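Local coordinates for protein involved in catabolism of external DNA (Legionella pneumophila subsp. pneumophila, PDB 2OO3) that probably methylates a single adenine of 23S ribosomal RNA at N6, using S-adenosyl-L-methionine as the methyl donor, at residues G12-V17 against T236-W241; E41-R46 against I165-E170. All coordinates share one frame; numbering follows the deposited sequence.

Interaction 1. Residues G12-V17 against T236-W241; sequences GNFADV and TGCGLW
Phe14 and Ala15, in the first turn of helix 14-30, meet Thr236, just before strand 237-243, and Gly237 and Cys238, its first two residues. The mixed sheet has strand order 3-2-1-4-5-7-6-8. Its first seven strands follow the order of class I methyltransferases, a Rossmann-like fold. Strand 237-243 runs antiparallel between strands 193-200 and 220-226. The contact packs the start of helix 14-30 against this strand, in the buried interior.

Thr236 contributes little. Its side chain is directed away from the helix, and its carbonyl carbon comes within 4.4 Å of Phe14 CZ. Gly237 follows and meets the ring closely. Its CA lies 3.8 Å from Phe14 CZ, near the plane of the ring, so the glycine backbone sits at the edge of the ring. The first torsion of Phe14 (chi1 80°) sets CG between the backbone N and the carbonyl carbon, which brings the CE1 and CZ corner of the ring onto Gly237 and Cys238. Leu225, Leu227 and Met235 also touch this side chain.

Cys238 is directed toward the helix and touches two residues there. Its SG is 3.9 Å from Phe14 CE1 and 3.8 Å from Ala15 CB. The sulfur-aromatic contact is oblique, with SG 4.9 Å from the ring centroid and 51° off its normal. Trp197, on strand 193-200, touches both Cys238 and Ala15. No hydrogen bond crosses between the two segments; the contact is van der Waals, made by the ring, the methyl, the sulfur and the Gly237 backbone.

The helix start is fixed by its own polar bonds. Asn13 is the N-cap, and Asp16 N gives a 3.1 Å hydrogen bond to Asn13 OD1. Just before it, Gly12 N donates to Asp16 OD2 at 2.8 Å, meeting the carboxylate on its anti side.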
loop_
_atom_site.group_PDB
_atom_site.type_symbol
_atom_site.label_atom_id
_atom_site.label_comp_id
_atom_site.label_asym_id
_atom_site.label_seq_id
_atom_site.Cartn_x
_atom_site.Cartn_y
_atom_site.Cartn_z
ATOM N N GLY A 12 -9.300 1.213 -7.127
ATOM C CA GLY A 12 -9.979 -0.021 -6.766
ATOM C C GLY A 12 -9.656 -1.187 -7.682
ATOM O O GLY A 12 -10.332 -2.220 -7.596
ATOM N N ASN A 13 -8.634 -1.042 -8.548
ATOM C CA ASN A 13 -8.179 -2.188 -9.371
ATOM C C ASN A 13 -7.523 -3.281 -8.490
ATOM O O ASN A 13 -7.404 -3.107 -7.257
ATOM C CB ASN A 13 -7.282 -1.749 -10.558
ATOM C CG ASN A 13 -5.885 -1.271 -10.122
ATOM O OD1 ASN A 13 -5.619 -1.102 -8.950
ATOM N ND2 ASN A 13 -4.986 -1.064 -11.092
ATOM N N PHE A 14 -7.117 -4.404 -9.098
ATOM C CA PHE A 14 -6.585 -5.518 -8.320
ATOM C C PHE A 14 -5.366 -5.112 -7.492
ATOM O O PHE A 14 -5.154 -5.641 -6.380
ATOM C CB PHE A 14 -6.276 -6.739 -9.232
ATOM C CG PHE A 14 -4.970 -6.624 -9.968
ATOM C CD1 PHE A 14 -3.838 -7.231 -9.470
ATOM C CD2 PHE A 14 -4.867 -5.858 -11.119
ATOM C CE1 PHE A 14 -2.615 -7.137 -10.133
ATOM C CE2 PHE A 14 -3.636 -5.754 -11.800
ATOM C CZ PHE A 14 -2.518 -6.384 -11.294
ATOM N N ALA A 15 -4.567 -4.177 -8.002
ATOM C CA ALA A 15 -3.359 -3.723 -7.311
ATOM C C ALA A 15 -3.694 -2.917 -6.077
ATOM O O ALA A 15 -3.046 -3.074 -5.035
ATOM C CB ALA A 15 -2.514 -2.878 -8.243
ATOM N N ASP A 16 -4.691 -2.034 -6.191
ATOM C CA ASP A 16 -5.226 -1.345 -5.007
ATOM C C ASP A 16 -5.684 -2.329 -3.948
ATOM O O ASP A 16 -5.444 -2.145 -2.774
ATOM C CB ASP A 16 -6.393 -0.431 -5.381
ATOM C CG ASP A 16 -5.933 0.997 -5.730
ATOM O OD1 ASP A 16 -4.705 1.273 -5.684
ATOM O OD2 ASP A 16 -6.818 1.839 -6.046
ATOM N N VAL A 17 -6.370 -3.383 -4.362
ATOM C CA VAL A 17 -6.904 -4.320 -3.389
ATOM C C VAL A 17 -5.777 -4.949 -2.566
ATOM O O VAL A 17 -5.788 -4.887 -1.310
ATOM C CB VAL A 17 -7.777 -5.422 -4.054
ATOM C CG1 VAL A 17 -8.168 -6.499 -3.002
ATOM C CG2 VAL A 17 -9.024 -4.796 -4.656
ATOM N N THR A 236 0.490 -6.786 -15.614
ATOM C CA THR A 236 -0.063 -8.149 -15.528
ATOM C C THR A 236 -0.016 -8.676 -14.098
ATOM O O THR A 236 -0.526 -9.770 -13.795
ATOM C CB THR A 236 0.765 -9.090 -16.388
ATOM O OG1 THR A 236 2.137 -8.932 -16.000
ATOM C CG2 THR A 236 0.591 -8.705 -17.868
ATOM N N GLY A 237 0.627 -7.909 -13.224
ATOM C CA GLY A 237 0.751 -8.331 -11.828
ATOM C C GLY A 237 1.355 -7.194 -11.068
ATOM O O GLY A 237 1.698 -6.151 -11.652
ATOM N N CYS A 238 1.525 -7.385 -9.765
ATOM C CA CYS A 238 2.171 -6.344 -8.969
ATOM C C CYS A 238 2.698 -6.962 -7.687
ATOM O O CYS A 238 2.439 -8.143 -7.400
ATOM C CB CYS A 238 1.134 -5.243 -8.652
ATOM S SG CYS A 238 -0.104 -5.775 -7.461
ATOM N N GLY A 239 3.417 -6.182 -6.901
ATOM C CA GLY A 239 3.950 -6.726 -5.651
ATOM C C GLY A 239 4.181 -5.680 -4.609
ATOM O O GLY A 239 4.006 -4.474 -4.879
ATOM N N LEU A 240 4.525 -6.133 -3.406
ATOM C CA LEU A 240 5.044 -5.208 -2.370
ATOM C C LEU A 240 6.303 -5.779 -1.723
ATOM O O LEU A 240 6.437 -6.990 -1.557
ATOM C CB LEU A 240 3.977 -4.831 -1.313
ATOM C CG LEU A 240 2.711 -4.152 -1.879
ATOM C CD1 LEU A 240 1.542 -5.147 -1.995
ATOM C CD2 LEU A 240 2.288 -2.989 -1.010
ATOM N N TRP A 241 7.235 -4.885 -1.424
ATOM C CA TRP A 241 8.478 -5.222 -0.770
ATOM C C TRP A 241 8.435 -4.570 0.608
ATOM O O TRP A 241 8.230 -3.359 0.712
ATOM C CB TRP A 241 9.667 -4.698 -1.590
ATOM C CG TRP A 241 10.976 -5.179 -1.006
ATOM C CD1 TRP A 241 11.579 -4.740 0.135
ATOM C CD2 TRP A 241 11.804 -6.211 -1.526
ATOM N NE1 TRP A 241 12.751 -5.429 0.358
ATOM C CE2 TRP A 241 12.905 -6.347 -0.648
ATOM C CE3 TRP A 241 11.723 -7.046 -2.658
ATOM C CZ2 TRP A 241 13.931 -7.291 -0.861
ATOM C CZ3 TRP A 241 12.765 -7.994 -2.875
ATOM C CH2 TRP A 241 13.832 -8.110 -1.966
#

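Interaction 2. Residues E41-R46 against I165-E170; sequences ETHSGR and IDPSYE
The predicted S-adenosyl-L-methionine site brings together His43, in the loop after strand 38-41, and Asp166-Pro167, in the loop after strand 161-165. Asp166 is also the predicted proton acceptor.

The main contact is a CH-pi interaction. Pro167 CA lies 3.6 Å from the centroid of the His43 imidazole, only 6° off the ring normal. It thus sits over the centre of one face. The proline side chain crosses the imidazole at about a right angle, and its CB is 3.8 Å from His43 CE1. His43 CB packs against the backbone before the proline, 3.3 Å from Asp166 O. The imidazole is also held through one of its ring nitrogens. His43 ND1 and Thr42 OG1 share a 3.0 Å hydrogen bond, in which either could be the donor. This bond probably limits rotation of the imidazole.

Thr42 OG1 lies between its backbone N and carbonyl carbon (chi1 47°), which sets the hydroxyl against Ile165. There OG1 is 3.3 Å from both CA and CG2 of Ile165. A water bridges the two backbones, accepting from His43 N at 3.0 Å and from Asp166 N at 2.9 Å. No direct hydrogen bond spans the segments.

The Asp166 carboxylate is engaged by Lys19 of helix 14-30 in a salt bridge through OD1. Gly45 N donates to Glu120, another predicted cofactor ligand.

Asp-Pro-Ser-Tyr at 166-169 fits a variant of the (D/N)PP(Y/F/W) motif of amino-methyltransferases. The 41-46 loop occupies the place of motif I, the glycine-containing cofactor loop of class I methyltransferases.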
loop_
_atom_site.group_PDB
_atom_site.type_symbol
_atom_site.label_atom_id
_atom_site.label_comp_id
_atom_site.label_asym_id
_atom_site.label_seq_id
_atom_site.Cartn_x
_atom_site.Cartn_y
_atom_site.Cartn_z
ATOM N N GLU A 41 3.336 8.805 4.112
ATOM C CA GLU A 41 3.070 8.431 2.734
ATOM C C GLU A 41 3.784 9.341 1.784
ATOM O O GLU A 41 3.651 10.562 1.865
ATOM C CB GLU A 41 1.580 8.448 2.399
ATOM C CG GLU A 41 0.800 7.271 2.919
ATOM C CD GLU A 41 -0.672 7.362 2.516
ATOM O OE1 GLU A 41 -1.554 6.816 3.212
ATOM O OE2 GLU A 41 -0.930 8.016 1.491
ATOM N N THR A 42 4.521 8.748 0.846
ATOM C CA THR A 42 5.292 9.519 -0.143
ATOM C C THR A 42 4.407 9.962 -1.339
ATOM O O THR A 42 4.678 10.965 -1.984
ATOM C CB THR A 42 6.491 8.656 -0.678
ATOM O OG1 THR A 42 5.999 7.353 -1.019
ATOM C CG2 THR A 42 7.590 8.443 0.390
ATOM N N HIS A 43 3.359 9.205 -1.654
ATOM C CA HIS A 43 2.519 9.495 -2.826
ATOM C C HIS A 43 1.053 9.315 -2.386
ATOM O O HIS A 43 0.440 8.249 -2.663
ATOM C CB HIS A 43 2.782 8.509 -3.981
ATOM C CG HIS A 43 4.183 8.490 -4.519
ATOM N ND1 HIS A 43 5.221 7.852 -3.876
ATOM C CD2 HIS A 43 4.698 8.965 -5.681
ATOM C CE1 HIS A 43 6.328 7.965 -4.602
ATOM N NE2 HIS A 43 6.040 8.645 -5.698
ATOM N N SER A 44 0.476 10.303 -1.702
ATOM C CA SER A 44 -0.852 10.130 -1.109
ATOM C C SER A 44 -2.062 10.197 -2.056
ATOM O O SER A 44 -3.142 9.709 -1.709
ATOM C CB SER A 44 -1.051 11.129 0.033
ATOM O OG SER A 44 0.001 10.983 0.956
ATOM N N GLY A 45 -1.900 10.833 -3.211
ATOM C CA GLY A 45 -2.996 11.024 -4.152
ATOM C C GLY A 45 -4.102 11.904 -3.576
ATOM O O GLY A 45 -3.861 12.728 -2.705
ATOM N N ARG A 46 -5.331 11.739 -4.038
ATOM C CA ARG A 46 -6.398 12.632 -3.585
ATOM C C ARG A 46 -7.142 12.084 -2.370
ATOM O O ARG A 46 -7.941 12.798 -1.762
ATOM C CB ARG A 46 -7.357 12.941 -4.728
ATOM C CG ARG A 46 -8.054 11.732 -5.267
ATOM C CD ARG A 46 -9.101 12.098 -6.317
ATOM N NE ARG A 46 -8.544 12.835 -7.451
ATOM C CZ ARG A 46 -9.282 13.501 -8.340
ATOM N NH1 ARG A 46 -10.615 13.526 -8.219
ATOM N NH2 ARG A 46 -8.695 14.148 -9.341
ATOM N N ILE A 165 4.995 3.574 0.600
ATOM C CA ILE A 165 5.455 4.169 -0.654
ATOM C C ILE A 165 4.722 3.597 -1.851
ATOM O O ILE A 165 4.885 2.415 -2.181
ATOM C CB ILE A 165 6.983 3.937 -0.793
ATOM C CG1 ILE A 165 7.692 4.519 0.446
ATOM C CG2 ILE A 165 7.497 4.596 -2.063
ATOM C CD1 ILE A 165 9.100 4.046 0.672
ATOM N N ASP A 166 3.904 4.430 -2.498
ATOM C CA ASP A 166 3.066 3.967 -3.605
ATOM C C ASP A 166 3.320 4.760 -4.894
ATOM O O ASP A 166 2.469 5.519 -5.324
ATOM C CB ASP A 166 1.592 4.017 -3.175
ATOM C CG ASP A 166 0.645 3.396 -4.190
ATOM O OD1 ASP A 166 1.092 2.592 -5.072
ATOM O OD2 ASP A 166 -0.562 3.738 -4.094
ATOM N N PRO A 167 4.489 4.556 -5.542
ATOM C CA PRO A 167 4.802 5.349 -6.749
ATOM C C PRO A 167 3.944 4.962 -7.929
ATOM O O PRO A 167 3.429 3.841 -7.953
ATOM C CB PRO A 167 6.281 5.002 -7.048
ATOM C CG PRO A 167 6.776 4.242 -5.810
ATOM C CD PRO A 167 5.562 3.596 -5.220
ATOM N N SER A 168 3.780 5.885 -8.889
ATOM C CA SER A 168 3.117 5.565 -10.164
ATOM C C SER A 168 4.006 4.817 -11.178
ATOM O O SER A 168 3.477 4.095 -12.028
ATOM C CB SER A 168 2.568 6.836 -10.815
ATOM O OG SER A 168 3.621 7.619 -11.381
ATOM N N TYR A 169 5.335 4.981 -11.083
ATOM C CA TYR A 169 6.278 4.460 -12.084
ATOM C C TYR A 169 5.911 4.903 -13.529
ATOM O O TYR A 169 6.120 4.142 -14.475
ATOM C CB TYR A 169 6.417 2.931 -12.029
ATOM C CG TYR A 169 6.816 2.421 -10.672
ATOM C CD1 TYR A 169 8.159 2.284 -10.317
ATOM C CD2 TYR A 169 5.843 2.155 -9.722
ATOM C CE1 TYR A 169 8.532 1.852 -9.037
ATOM C CE2 TYR A 169 6.187 1.713 -8.452
ATOM C CZ TYR A 169 7.521 1.579 -8.112
ATOM O OH TYR A 169 7.812 1.116 -6.873
ATOM N N GLU A 170 5.320 6.097 -13.676
ATOM C CA GLU A 170 5.120 6.674 -15.007
ATOM C C GLU A 170 6.470 7.012 -15.693
ATOM O O GLU A 170 6.525 7.032 -16.918
ATOM C CB GLU A 170 4.144 7.879 -15.008
ATOM C CG GLU A 170 4.603 9.088 -14.177
ATOM C CD GLU A 170 3.693 10.330 -14.333
ATOM O OE1 GLU A 170 2.435 10.188 -14.343
ATOM O OE2 GLU A 170 4.244 11.455 -14.446
HETATM O O HOH W 1 2.686 6.394 -0.702
#

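The centres of the two interactions are 13 Å apart, with about 5 Å between their nearest atoms. Both segments of interaction 2 fall between those of interaction 1 in the sequence. Interaction 2 holds predicted cofactor and catalytic residues, while interaction 1 lies beside them. The side chain of Ala15 is about 7 Å from that of Asp166. Two residues link the contacts. Lys19 forms salt bridges with both Asp16 and Asp166. Trp197 touches Ala15, Cys238 and Asp166, and its carbonyl accepts from Tyr169 OH. The helix whose first turn makes interaction 1 also carries Lys19, which reaches the predicted proton acceptor.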